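Local coordinates for protein TqaL (Neurospora crassa, PDB 7EEH) that belongs to the 2OG-Fe dioxygenase family of the cupin clan and binds an iron ion, probably within a double-stranded beta-helix core, at residues D186-N200 and A267-P279. The protein carries 1 engineered substitution. Residues are numbered along the deposited sequence; the frame is centred on the assembly and turned at random.
With FE (Fe (III) ion), chain H.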
loop_
_atom_site.group_PDB
_atom_site.type_symbol
_atom_site.label_atom_id
_atom_site.label_comp_id
_atom_site.label_asym_id
_atom_site.label_seq_id
_atom_site.Cartn_x
_atom_site.Cartn_y
_atom_site.Cartn_z
ATOM N N ASP B 186 34.869 -9.985 5.808
ATOM C CA ASP B 186 35.460 -8.672 5.586
ATOM C C ASP B 186 35.968 -8.021 6.866
ATOM O O ASP B 186 36.508 -6.911 6.803
ATOM C CB ASP B 186 34.438 -7.732 4.942
ATOM C CG ASP B 186 33.901 -8.249 3.622
ATOM O OD1 ASP B 186 34.615 -8.982 2.907
ATOM O OD2 ASP B 186 32.747 -7.893 3.299
ATOM N N GLY B 187 35.780 -8.658 8.020
ATOM C CA GLY B 187 36.233 -8.082 9.270
ATOM C C GLY B 187 35.391 -6.946 9.790
ATOM O O GLY B 187 35.882 -6.146 10.588
ATOM N N VAL B 188 34.128 -6.839 9.365
ATOM C CA VAL B 188 33.261 -5.756 9.827
ATOM C C VAL B 188 31.997 -6.378 10.416
ATOM O O VAL B 188 31.971 -7.579 10.712
ATOM C CB VAL B 188 32.953 -4.771 8.678
ATOM C CG1 VAL B 188 34.238 -4.056 8.201
ATOM C CG2 VAL B 188 32.305 -5.496 7.511
ATOM N N ASP B 189 30.954 -5.568 10.623
ATOM C CA ASP B 189 29.677 -6.062 11.128
ATOM C C ASP B 189 28.658 -6.311 10.022
ATOM O O ASP B 189 28.018 -7.362 10.011
ATOM C CB ASP B 189 29.088 -5.084 12.158
ATOM C CG ASP B 189 29.917 -5.016 13.440
ATOM O OD1 ASP B 189 30.205 -6.089 14.014
ATOM O OD2 ASP B 189 30.286 -3.893 13.856
ATOM N N HIS B 190 28.473 -5.351 9.111
ATOM C CA HIS B 190 27.514 -5.467 8.015
ATOM C C HIS B 190 28.191 -5.035 6.726
ATOM O O HIS B 190 28.840 -3.987 6.692
ATOM C CB HIS B 190 26.272 -4.584 8.230
ATOM C CG HIS B 190 25.568 -4.823 9.525
ATOM N ND1 HIS B 190 24.668 -5.854 9.704
ATOM C CD2 HIS B 190 25.614 -4.153 10.701
ATOM C CE1 HIS B 190 24.200 -5.816 10.938
ATOM N NE2 HIS B 190 24.763 -4.795 11.566
ATOM N N THR B 191 28.018 -5.821 5.668
ATOM C CA THR B 191 28.555 -5.498 4.355
ATOM C C THR B 191 27.406 -5.407 3.359
ATOM O O THR B 191 26.532 -6.280 3.335
ATOM C CB THR B 191 29.566 -6.554 3.857
ATOM O OG1 THR B 191 30.687 -6.633 4.743
ATOM C CG2 THR B 191 30.073 -6.177 2.432
HETATM N N MSE B 192 27.404 -4.344 2.551
HETATM C CA MSE B 192 26.381 -4.128 1.528
HETATM C C MSE B 192 27.089 -3.899 0.191
HETATM O O MSE B 192 28.033 -3.089 0.103
HETATM C CB MSE B 192 25.477 -2.926 1.876
HETATM C CG MSE B 192 24.349 -2.678 0.869
HETATM SE SE MSE B 192 22.864 -1.686 1.604
HETATM C CE MSE B 192 23.246 0.176 1.007
ATOM N N THR B 193 26.662 -4.621 -0.840
ATOM C CA THR B 193 27.220 -4.500 -2.183
ATOM C C THR B 193 26.085 -4.203 -3.148
ATOM O O THR B 193 25.150 -5.001 -3.278
ATOM C CB THR B 193 27.947 -5.774 -2.597
ATOM O OG1 THR B 193 27.023 -6.871 -2.588
ATOM C CG2 THR B 193 29.064 -6.070 -1.609
ATOM N N THR B 194 26.173 -3.061 -3.817
ATOM C CA THR B 194 25.116 -2.556 -4.675
ATOM C C THR B 194 25.689 -2.391 -6.074
ATOM O O THR B 194 26.761 -1.807 -6.244
ATOM C CB THR B 194 24.579 -1.233 -4.132
ATOM O OG1 THR B 194 23.887 -1.478 -2.896
ATOM C CG2 THR B 194 23.633 -0.557 -5.119
ATOM N N TYR B 195 24.988 -2.937 -7.058
ATOM C CA TYR B 195 25.441 -2.981 -8.438
ATOM C C TYR B 195 25.010 -1.722 -9.172
ATOM O O TYR B 195 23.836 -1.340 -9.134
ATOM C CB TYR B 195 24.860 -4.226 -9.096
ATOM C CG TYR B 195 24.982 -4.361 -10.583
ATOM C CD1 TYR B 195 24.053 -3.769 -11.438
ATOM C CD2 TYR B 195 25.976 -5.154 -11.138
ATOM C CE1 TYR B 195 24.143 -3.934 -12.816
ATOM C CE2 TYR B 195 26.075 -5.322 -12.509
ATOM C CZ TYR B 195 25.159 -4.713 -13.338
ATOM O OH TYR B 195 25.257 -4.897 -14.698
ATOM N N LEU B 196 25.957 -1.076 -9.840
ATOM C CA LEU B 196 25.653 0.123 -10.606
ATOM C C LEU B 196 25.555 -0.125 -12.105
ATOM O O LEU B 196 24.787 0.569 -12.780
ATOM C CB LEU B 196 26.715 1.202 -10.358
ATOM C CG LEU B 196 26.777 1.751 -8.935
ATOM C CD1 LEU B 196 27.851 2.860 -8.853
ATOM C CD2 LEU B 196 25.378 2.249 -8.530
ATOM N N GLY B 197 26.327 -1.062 -12.636
ATOM C CA GLY B 197 26.312 -1.347 -14.057
ATOM C C GLY B 197 27.446 -2.291 -14.396
ATOM O O GLY B 197 28.245 -2.674 -13.537
ATOM N N SER B 198 27.507 -2.655 -15.676
ATOM C CA SER B 198 28.579 -3.501 -16.190
ATOM C C SER B 198 28.666 -3.367 -17.710
ATOM O O SER B 198 27.804 -2.764 -18.350
ATOM C CB SER B 198 28.361 -4.953 -15.805
ATOM O OG SER B 198 27.297 -5.515 -16.551
ATOM N N LYS B 199 29.714 -3.975 -18.276
ATOM C CA LYS B 199 30.016 -3.896 -19.708
ATOM C C LYS B 199 30.599 -5.226 -20.163
ATOM O O LYS B 199 31.634 -5.652 -19.638
ATOM C CB LYS B 199 31.004 -2.764 -19.999
ATOM C CG LYS B 199 31.046 -2.284 -21.464
ATOM C CD LYS B 199 32.146 -1.221 -21.679
ATOM C CE LYS B 199 33.561 -1.822 -21.599
ATOM N NZ LYS B 199 34.654 -0.846 -21.901
ATOM N N ASN B 200 29.939 -5.873 -21.132
ATOM C CA ASN B 200 30.428 -7.118 -21.747
ATOM C C ASN B 200 30.529 -8.247 -20.726
ATOM O O ASN B 200 31.446 -9.071 -20.758
ATOM C CB ASN B 200 31.769 -6.912 -22.459
ATOM C CG ASN B 200 32.231 -8.166 -23.220
ATOM O OD1 ASN B 200 31.414 -8.930 -23.747
ATOM N ND2 ASN B 200 33.538 -8.399 -23.231
ATOM N N ALA B 267 35.775 -6.812 -19.934
ATOM C CA ALA B 267 34.531 -6.756 -19.184
ATOM C C ALA B 267 34.751 -5.931 -17.923
ATOM O O ALA B 267 35.773 -6.078 -17.247
ATOM C CB ALA B 267 34.037 -8.162 -18.830
ATOM N N THR B 268 33.794 -5.059 -17.610
ATOM C CA THR B 268 33.867 -4.231 -16.414
ATOM C C THR B 268 32.613 -4.427 -15.567
ATOM O O THR B 268 31.544 -4.749 -16.084
ATOM C CB THR B 268 34.025 -2.752 -16.772
ATOM O OG1 THR B 268 32.861 -2.304 -17.475
ATOM C CG2 THR B 268 35.234 -2.544 -17.658
ATOM N N ARG B 269 32.747 -4.201 -14.265
ATOM C CA ARG B 269 31.628 -4.327 -13.327
ATOM C C ARG B 269 31.748 -3.207 -12.310
ATOM O O ARG B 269 32.788 -3.089 -11.654
ATOM C CB ARG B 269 31.656 -5.684 -12.621
ATOM C CG ARG B 269 30.468 -5.986 -11.698
ATOM C CD ARG B 269 30.602 -7.421 -11.233
ATOM N NE ARG B 269 29.655 -7.824 -10.200
ATOM C CZ ARG B 269 29.917 -7.886 -8.898
ATOM N NH1 ARG B 269 31.109 -7.533 -8.418
ATOM N NH2 ARG B 269 28.969 -8.311 -8.070
ATOM N N ASP B 270 30.705 -2.392 -12.172
ATOM C CA ASP B 270 30.726 -1.228 -11.287
ATOM C C ASP B 270 29.888 -1.506 -10.040
ATOM O O ASP B 270 28.695 -1.804 -10.151
ATOM C CB ASP B 270 30.202 0.010 -12.006
ATOM C CG ASP B 270 30.965 0.307 -13.295
ATOM O OD1 ASP B 270 32.126 -0.127 -13.412
ATOM O OD2 ASP B 270 30.389 0.958 -14.186
HETATM N N MSE B 271 30.507 -1.373 -8.865
HETATM C CA MSE B 271 29.866 -1.651 -7.572
HETATM C C MSE B 271 30.000 -0.474 -6.612
HETATM O O MSE B 271 30.964 0.291 -6.696
HETATM C CB MSE B 271 30.500 -2.873 -6.889
HETATM C CG MSE B 271 30.431 -4.190 -7.656
HETATM SE SE MSE B 271 28.634 -4.732 -8.165
HETATM C CE MSE B 271 28.123 -5.326 -6.343
ATOM N N LEU B 272 29.057 -0.347 -5.686
ATOM C CA LEU B 272 29.287 0.353 -4.430
ATOM C C LEU B 272 29.415 -0.711 -3.346
ATOM O O LEU B 272 28.555 -1.588 -3.246
ATOM C CB LEU B 272 28.145 1.323 -4.115
ATOM C CG LEU B 272 27.967 2.485 -5.100
ATOM C CD1 LEU B 272 26.673 3.226 -4.819
ATOM C CD2 LEU B 272 29.177 3.434 -5.033
ATOM N N ILE B 273 30.490 -0.655 -2.561
ATOM C CA ILE B 273 30.748 -1.640 -1.513
ATOM C C ILE B 273 30.834 -0.894 -0.186
ATOM O O ILE B 273 31.741 -0.074 0.015
ATOM C CB ILE B 273 32.021 -2.452 -1.780
ATOM C CG1 ILE B 273 31.931 -3.138 -3.144
ATOM C CG2 ILE B 273 32.235 -3.479 -0.672
ATOM C CD1 ILE B 273 33.223 -3.721 -3.616
ATOM N N PHE B 274 29.880 -1.165 0.710
ATOM C CA PHE B 274 29.777 -0.512 2.013
ATOM C C PHE B 274 30.257 -1.487 3.077
ATOM O O PHE B 274 29.629 -2.532 3.271
ATOM C CB PHE B 274 28.331 -0.097 2.343
ATOM C CG PHE B 274 27.643 0.760 1.286
ATOM C CD1 PHE B 274 27.204 0.211 0.099
ATOM C CD2 PHE B 274 27.373 2.101 1.536
ATOM C CE1 PHE B 274 26.551 0.980 -0.857
ATOM C CE2 PHE B 274 26.713 2.889 0.595
ATOM C CZ PHE B 274 26.303 2.321 -0.610
ATOM N N PHE B 275 31.347 -1.148 3.777
ATOM C CA PHE B 275 31.850 -1.951 4.899
ATOM C C PHE B 275 31.559 -1.190 6.186
ATOM O O PHE B 275 32.218 -0.180 6.458
ATOM C CB PHE B 275 33.352 -2.198 4.805
ATOM C CG PHE B 275 33.816 -2.956 3.588
ATOM C CD1 PHE B 275 33.616 -4.318 3.476
ATOM C CD2 PHE B 275 34.550 -2.308 2.594
ATOM C CE1 PHE B 275 34.107 -5.024 2.376
ATOM C CE2 PHE B 275 35.040 -3.009 1.494
ATOM C CZ PHE B 275 34.819 -4.365 1.389
ATOM N N THR B 276 30.611 -1.679 7.001
ATOM C CA THR B 276 30.172 -0.950 8.188
ATOM C C THR B 276 30.472 -1.733 9.464
ATOM O O THR B 276 30.090 -2.903 9.585
ATOM C CB THR B 276 28.671 -0.621 8.097
ATOM O OG1 THR B 276 28.453 0.252 6.978
ATOM C CG2 THR B 276 28.200 0.083 9.373
ATOM N N ARG B 277 31.125 -1.076 10.430
ATOM C CA ARG B 277 31.474 -1.732 11.690
ATOM C C ARG B 277 31.458 -0.730 12.836
ATOM O O ARG B 277 31.505 0.486 12.627
ATOM C CB ARG B 277 32.845 -2.402 11.616
ATOM C CG ARG B 277 34.007 -1.419 11.319
ATOM C CD ARG B 277 35.359 -2.058 11.637
ATOM N NE ARG B 277 36.496 -1.237 11.202
ATOM C CZ ARG B 277 36.887 -0.114 11.805
ATOM N NH1 ARG B 277 36.244 0.338 12.879
ATOM N NH2 ARG B 277 37.932 0.560 11.348
ATOM N N ARG B 278 31.368 -1.260 14.062
ATOM C CA ARG B 278 31.598 -0.449 15.250
ATOM C C ARG B 278 33.075 -0.034 15.297
ATOM O O ARG B 278 33.931 -0.694 14.703
ATOM C CB ARG B 278 31.212 -1.220 16.518
ATOM C CG ARG B 278 29.710 -1.588 16.609
ATOM C CD ARG B 278 28.856 -0.344 16.715
ATOM N NE ARG B 278 27.587 -0.526 17.428
ATOM C CZ ARG B 278 26.658 0.430 17.520
ATOM N NH1 ARG B 278 26.861 1.612 16.936
ATOM N NH2 ARG B 278 25.522 0.219 18.179
ATOM N N PRO B 279 33.393 1.064 15.983
ATOM C CA PRO B 279 34.789 1.527 16.028
ATOM C C PRO B 279 35.679 0.563 16.791
ATOM O O PRO B 279 35.222 -0.254 17.596
ATOM C CB PRO B 279 34.706 2.879 16.745
ATOM C CG PRO B 279 33.435 2.832 17.510
ATOM C CD PRO B 279 32.488 1.961 16.726
HETATM FE FE FE H . 34.240 -9.652 0.997
HETATM O O HOH W 1 33.673 0.125 -18.957
HETATM O O HOH W 2 36.151 -8.529 0.470
#
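Phe275 and Asp186 meet at the iron site, where two antiparallel neighbours of the cupin-type beta-sheet, strands 190-199 and 267-277, run with axes 4.6 Å apart. The carboxylate stands almost perpendicular to the ring (planes 87° apart), and Asp186 OD2 lies at the ring edge, in its plane, 3.3 Å from Phe275 CE1. Asp186 OD1 binds the iron at 2.1 Å, alongside His184 and His253, while OD2 accepts from Thr191 OG1 through its anti lone pair; metal and hydroxyl together fix the rotation of the carboxylate. Ile273 CG2 rests on one face of the Phe275 ring.

On the other side of the sheet, toward helix 128-141, Met192 and Phe274 run side by side. Met192, a selenomethionine, and Phe274 form one hydrogen-bonded pair, and the bend of Met192 at chi3 (98°) brings CE over the ring, 4.0 Å from the Phe274 centroid and 16° off its normal: a CH-pi contact. Leu196 CD1 packs on Leu272 CG at 3.8 Å.

Two classic bulges interrupt the ladder: Leu196 and Gly197 face Asp270, whose carboxylate pairs with Arg167, and Asp189 and His190 face Thr276, whose O accepts hydrogen bonds from the N of both. Beyond the latter, Asp189 OD1 is hydrogen-bonded to Tyr154, and Arg278 N donates to Asp189 OD2 nearly along its C-O axis, at 2.9 Å.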